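Local atomic coordinates of probable starch synthase 4, chloroplastic/amyloplastic (Arabidopsis thaliana, PDB entry 6GNE), a protein that belongs to the plastid starch synthase family and has the two-domain GT-B glycosyltransferase fold, with a glycan-binding pocket and ADP bound in the model. Residues L132-D146 with K163-N176. Residues are numbered along the deposited sequence; the frame is centred on the assembly and turned at random.
Sequences LLQSGKKPDIIHCHD and KGLDSARICFTCHN. With AC1 (4,6-dideoxy-4-{[(1S,4R,5S,6S)-4,5,6-trihydroxy-3-(hydroxymethyl)cyclohex-2-en-1-yl]amino}-alpha-D-glucopyranose), chain C.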
# COMPACT_ATOMS: atom_id res chain seq x y z
N LEU A 132 -20.90 -10.38 -9.74
CA LEU A 132 -20.37 -11.69 -10.16
C LEU A 132 -21.47 -12.74 -10.46
O LEU A 132 -21.48 -13.37 -11.54
CB LEU A 132 -19.36 -12.24 -9.14
CG LEU A 132 -18.03 -11.49 -9.05
CD1 LEU A 132 -17.16 -12.08 -7.96
CD2 LEU A 132 -17.30 -11.48 -10.39
N LEU A 133 -22.38 -12.89 -9.50
CA LEU A 133 -23.51 -13.81 -9.62
C LEU A 133 -24.27 -13.48 -10.89
O LEU A 133 -24.39 -14.32 -11.77
CB LEU A 133 -24.42 -13.70 -8.39
CG LEU A 133 -25.73 -14.52 -8.37
CD1 LEU A 133 -25.48 -16.03 -8.31
CD2 LEU A 133 -26.64 -14.08 -7.22
N GLN A 134 -24.73 -12.24 -11.01
CA GLN A 134 -25.62 -11.84 -12.11
C GLN A 134 -25.01 -11.88 -13.51
O GLN A 134 -25.75 -11.90 -14.47
CB GLN A 134 -26.27 -10.47 -11.83
CG GLN A 134 -27.40 -10.57 -10.80
CD GLN A 134 -28.17 -9.28 -10.56
OE1 GLN A 134 -28.42 -8.49 -11.50
NE2 GLN A 134 -28.55 -9.06 -9.30
N SER A 135 -23.69 -11.91 -13.65
CA SER A 135 -23.03 -12.13 -14.95
C SER A 135 -22.65 -13.58 -15.19
O SER A 135 -21.93 -13.88 -16.15
CB SER A 135 -21.77 -11.26 -15.09
OG SER A 135 -21.37 -10.71 -13.85
N GLY A 136 -23.07 -14.48 -14.32
CA GLY A 136 -22.67 -15.88 -14.41
C GLY A 136 -21.16 -16.13 -14.36
O GLY A 136 -20.70 -17.10 -14.91
N LYS A 137 -20.39 -15.26 -13.74
CA LYS A 137 -18.95 -15.46 -13.67
C LYS A 137 -18.65 -16.56 -12.65
O LYS A 137 -19.29 -16.63 -11.60
CB LYS A 137 -18.24 -14.16 -13.30
CG LYS A 137 -18.29 -13.05 -14.35
CD LYS A 137 -17.86 -13.52 -15.73
CE LYS A 137 -17.36 -12.34 -16.58
NZ LYS A 137 -17.23 -12.71 -18.02
N LYS A 138 -17.68 -17.40 -12.96
CA LYS A 138 -17.31 -18.51 -12.10
C LYS A 138 -15.81 -18.47 -11.81
O LYS A 138 -15.06 -19.27 -12.38
CB LYS A 138 -17.70 -19.84 -12.75
CG LYS A 138 -19.20 -19.97 -12.96
CD LYS A 138 -19.63 -21.43 -13.03
CE LYS A 138 -21.13 -21.60 -12.84
NZ LYS A 138 -21.66 -20.90 -11.63
N PRO A 139 -15.38 -17.54 -10.94
CA PRO A 139 -13.96 -17.46 -10.62
C PRO A 139 -13.47 -18.61 -9.74
O PRO A 139 -14.21 -19.11 -8.90
CB PRO A 139 -13.83 -16.10 -9.89
CG PRO A 139 -15.19 -15.84 -9.35
CD PRO A 139 -16.14 -16.42 -10.34
N ASP A 140 -12.23 -18.99 -9.97
CA ASP A 140 -11.54 -19.96 -9.15
C ASP A 140 -11.10 -19.34 -7.83
O ASP A 140 -11.10 -20.03 -6.81
CB ASP A 140 -10.29 -20.46 -9.87
CG ASP A 140 -10.59 -21.11 -11.23
OD1 ASP A 140 -11.30 -22.15 -11.28
OD2 ASP A 140 -10.08 -20.58 -12.23
N ILE A 141 -10.68 -18.05 -7.87
CA ILE A 141 -10.18 -17.29 -6.70
C ILE A 141 -10.87 -15.95 -6.65
O ILE A 141 -10.94 -15.26 -7.65
CB ILE A 141 -8.67 -16.98 -6.80
CG1 ILE A 141 -7.83 -18.26 -6.80
CG2 ILE A 141 -8.21 -16.04 -5.67
CD1 ILE A 141 -7.78 -19.03 -5.48
N ILE A 142 -11.37 -15.58 -5.49
CA ILE A 142 -11.78 -14.22 -5.20
C ILE A 142 -10.82 -13.76 -4.09
O ILE A 142 -10.73 -14.38 -3.00
CB ILE A 142 -13.28 -14.08 -4.80
CG1 ILE A 142 -14.17 -14.48 -5.98
CG2 ILE A 142 -13.63 -12.66 -4.39
CD1 ILE A 142 -15.62 -14.74 -5.61
N HIS A 143 -10.08 -12.68 -4.39
CA HIS A 143 -9.08 -12.14 -3.49
C HIS A 143 -9.56 -10.79 -3.00
O HIS A 143 -9.68 -9.87 -3.78
CB HIS A 143 -7.75 -12.05 -4.25
CG HIS A 143 -6.57 -11.81 -3.38
ND1 HIS A 143 -5.29 -12.12 -3.78
CD2 HIS A 143 -6.45 -11.32 -2.12
CE1 HIS A 143 -4.43 -11.79 -2.83
NE2 HIS A 143 -5.11 -11.31 -1.81
N CYS A 144 -9.85 -10.66 -1.71
CA CYS A 144 -10.27 -9.37 -1.17
C CYS A 144 -9.20 -8.70 -0.29
O CYS A 144 -8.28 -9.36 0.19
CB CYS A 144 -11.62 -9.53 -0.46
SG CYS A 144 -11.69 -10.69 0.93
N HIS A 145 -9.30 -7.39 -0.10
CA HIS A 145 -8.24 -6.56 0.56
C HIS A 145 -8.74 -5.66 1.70
O HIS A 145 -9.60 -4.81 1.50
CB HIS A 145 -7.55 -5.73 -0.49
CG HIS A 145 -6.96 -6.56 -1.58
ND1 HIS A 145 -5.62 -6.93 -1.59
CD2 HIS A 145 -7.52 -7.17 -2.65
CE1 HIS A 145 -5.39 -7.69 -2.65
NE2 HIS A 145 -6.52 -7.85 -3.30
N ASP A 146 -8.21 -5.89 2.90
CA ASP A 146 -8.42 -5.01 4.07
C ASP A 146 -9.87 -4.96 4.55
O ASP A 146 -10.73 -5.64 3.98
CB ASP A 146 -7.82 -3.60 3.84
CG ASP A 146 -6.36 -3.52 4.21
OD1 ASP A 146 -5.70 -4.56 4.17
OD2 ASP A 146 -5.86 -2.45 4.59
N LYS A 163 -26.23 -20.12 -3.69
CA LYS A 163 -27.08 -19.49 -4.73
C LYS A 163 -26.61 -19.84 -6.16
O LYS A 163 -27.14 -19.29 -7.13
CB LYS A 163 -27.07 -17.95 -4.55
CG LYS A 163 -28.30 -17.38 -3.86
CD LYS A 163 -28.34 -15.86 -4.05
CE LYS A 163 -29.69 -15.25 -3.68
NZ LYS A 163 -29.74 -14.96 -2.22
N GLY A 164 -25.61 -20.73 -6.29
CA GLY A 164 -24.97 -21.01 -7.58
C GLY A 164 -23.52 -20.57 -7.72
O GLY A 164 -22.80 -21.14 -8.53
N LEU A 165 -23.08 -19.57 -6.93
CA LEU A 165 -21.66 -19.09 -6.93
C LEU A 165 -20.83 -19.84 -5.82
O LEU A 165 -20.60 -19.31 -4.73
CB LEU A 165 -21.62 -17.54 -6.76
CG LEU A 165 -20.70 -16.53 -7.51
CD1 LEU A 165 -20.60 -15.20 -6.75
CD2 LEU A 165 -19.31 -17.06 -7.84
N ASP A 166 -20.39 -21.07 -6.13
CA ASP A 166 -19.61 -21.94 -5.20
C ASP A 166 -18.29 -22.47 -5.84
O ASP A 166 -17.65 -23.41 -5.33
CB ASP A 166 -20.50 -23.10 -4.70
CG ASP A 166 -21.23 -23.83 -5.84
OD1 ASP A 166 -22.33 -23.39 -6.25
OD2 ASP A 166 -20.71 -24.87 -6.32
N SER A 167 -17.87 -21.83 -6.94
CA SER A 167 -16.65 -22.18 -7.68
C SER A 167 -15.33 -21.74 -6.99
O SER A 167 -14.28 -22.37 -7.18
CB SER A 167 -16.72 -21.57 -9.11
OG SER A 167 -16.73 -20.14 -9.11
N ALA A 168 -15.39 -20.66 -6.19
CA ALA A 168 -14.20 -19.96 -5.76
C ALA A 168 -13.71 -20.32 -4.37
O ALA A 168 -14.46 -20.66 -3.49
CB ALA A 168 -14.43 -18.46 -5.84
N ARG A 169 -12.39 -20.24 -4.22
CA ARG A 169 -11.72 -20.08 -2.94
C ARG A 169 -11.56 -18.59 -2.62
O ARG A 169 -11.34 -17.79 -3.53
CB ARG A 169 -10.32 -20.67 -3.01
CG ARG A 169 -10.11 -22.00 -2.36
CD ARG A 169 -10.68 -23.15 -3.15
NE ARG A 169 -11.93 -23.58 -2.55
CZ ARG A 169 -12.04 -24.35 -1.46
NH1 ARG A 169 -10.94 -24.72 -0.78
NH2 ARG A 169 -13.25 -24.72 -1.03
N ILE A 170 -11.60 -18.25 -1.33
CA ILE A 170 -11.46 -16.87 -0.88
C ILE A 170 -10.07 -16.64 -0.31
O ILE A 170 -9.58 -17.41 0.54
CB ILE A 170 -12.55 -16.50 0.18
CG1 ILE A 170 -13.96 -16.86 -0.32
CG2 ILE A 170 -12.48 -15.02 0.53
CD1 ILE A 170 -14.29 -16.33 -1.69
N CYS A 171 -9.41 -15.60 -0.83
CA CYS A 171 -8.15 -15.13 -0.29
C CYS A 171 -8.39 -13.75 0.31
O CYS A 171 -9.09 -12.91 -0.28
CB CYS A 171 -7.09 -15.07 -1.39
SG CYS A 171 -5.40 -14.61 -0.86
N PHE A 172 -7.84 -13.54 1.50
CA PHE A 172 -7.89 -12.23 2.16
C PHE A 172 -6.49 -11.73 2.48
O PHE A 172 -5.72 -12.44 3.10
CB PHE A 172 -8.71 -12.31 3.43
CG PHE A 172 -8.73 -11.05 4.21
CD1 PHE A 172 -9.34 -9.93 3.70
CD2 PHE A 172 -8.15 -10.97 5.46
CE1 PHE A 172 -9.37 -8.75 4.41
CE2 PHE A 172 -8.19 -9.81 6.19
CZ PHE A 172 -8.79 -8.69 5.65
N THR A 173 -6.16 -10.54 2.02
CA THR A 173 -4.91 -9.90 2.41
C THR A 173 -5.25 -8.72 3.35
O THR A 173 -6.06 -7.87 2.99
CB THR A 173 -4.13 -9.44 1.17
OG1 THR A 173 -3.76 -10.58 0.40
CG2 THR A 173 -2.86 -8.66 1.56
N CYS A 174 -4.68 -8.72 4.57
CA CYS A 174 -4.67 -7.49 5.41
C CYS A 174 -3.33 -6.79 5.28
O CYS A 174 -2.27 -7.37 5.62
CB CYS A 174 -4.96 -7.78 6.90
SG CYS A 174 -5.27 -6.24 7.82
N HIS A 175 -3.40 -5.56 4.77
CA HIS A 175 -2.23 -4.71 4.51
C HIS A 175 -1.86 -3.82 5.74
O HIS A 175 -0.78 -3.19 5.77
CB HIS A 175 -2.51 -3.79 3.32
CG HIS A 175 -2.77 -4.50 2.04
ND1 HIS A 175 -1.90 -4.43 0.97
CD2 HIS A 175 -3.83 -5.21 1.61
CE1 HIS A 175 -2.40 -5.10 -0.04
NE2 HIS A 175 -3.57 -5.60 0.32
N ASN A 176 -2.76 -3.73 6.71
CA ASN A 176 -2.47 -3.11 8.01
C ASN A 176 -3.51 -3.53 9.03
O ASN A 176 -4.65 -3.09 8.98
CB ASN A 176 -2.43 -1.55 7.87
CG ASN A 176 -2.01 -0.85 9.17
OD1 ASN A 176 -1.80 -1.48 10.19
ND2 ASN A 176 -1.89 0.47 9.12
C1 AC1 C . -5.52 2.13 3.94
O2 AC1 C . -6.15 -0.06 4.78
C2 AC1 C . -5.14 0.65 4.04
C4A AC1 C . 1.87 -1.47 3.22
C3 AC1 C . -3.74 0.48 4.64
O3 AC1 C . -3.45 -0.92 4.64
C4 AC1 C . -2.72 1.29 3.83
N4A AC1 C . -1.32 1.13 4.27
C5 AC1 C . -3.19 2.74 3.90
O5 AC1 C . -4.48 2.85 3.29
C6 AC1 C . -2.29 3.70 3.13
C1B AC1 C . -0.58 -0.14 4.26
C2B AC1 C . 0.76 -0.10 5.04
O2B AC1 C . 0.92 1.08 5.85
C3B AC1 C . 2.01 -0.30 4.19
O3B AC1 C . 3.06 -0.67 5.08
O4 AC1 C . 3.03 -1.53 2.40
C5B AC1 C . 0.61 -1.37 2.41
C7B AC1 C . -0.46 -0.71 2.86
C6B AC1 C . 0.53 -2.07 1.07
O6B AC1 C . 0.65 -3.49 1.24
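The His143 ring is held between Cys171 and His145: Cys171 SG sits over the centre of one face, 3.5 Å from the centroid of the His143 ring, while His145 NE2 covers the other face toward the rim. At its edge, His143 NE2 and Thr173 OG1 share a nearly straight 2.7 Å hydrogen bond, and ND1 is hydrogen-bonded to the hydroxyl of Tyr494, so both ring nitrogens are engaged. Further along, His145 ND1 and His175 NE2 share a 3.1 Å hydrogen bond, the rings rim to rim with planes 40° apart. On the opposite face of the sheet from His143 and His145, Cys144 SG touches Phe172 CD1 at 3.7 Å, at the ring edge.

The His143 and Cys144 contacts lie on two parallel neighbours of the N-terminal Rossmann-like sheet, 141-145 and 169-174, joined by regular backbone bonds and a beta-alpha-beta crossover through helices 146-150 and 152-160; His175 follows the second strand. Just beyond strand 141-145, Asp146 OD1 accepts His175 N at 2.6 Å through its syn lone pair, and OD2 accepts a hydrogen bond from AC1 O3, with AC1 O2 also close by. His175 ND1 gives its hydrogen to AC1 O6B at 2.7 Å. Held at both nitrogens, the His175 ring is fixed in rotation and presents ND1-H to the ligand.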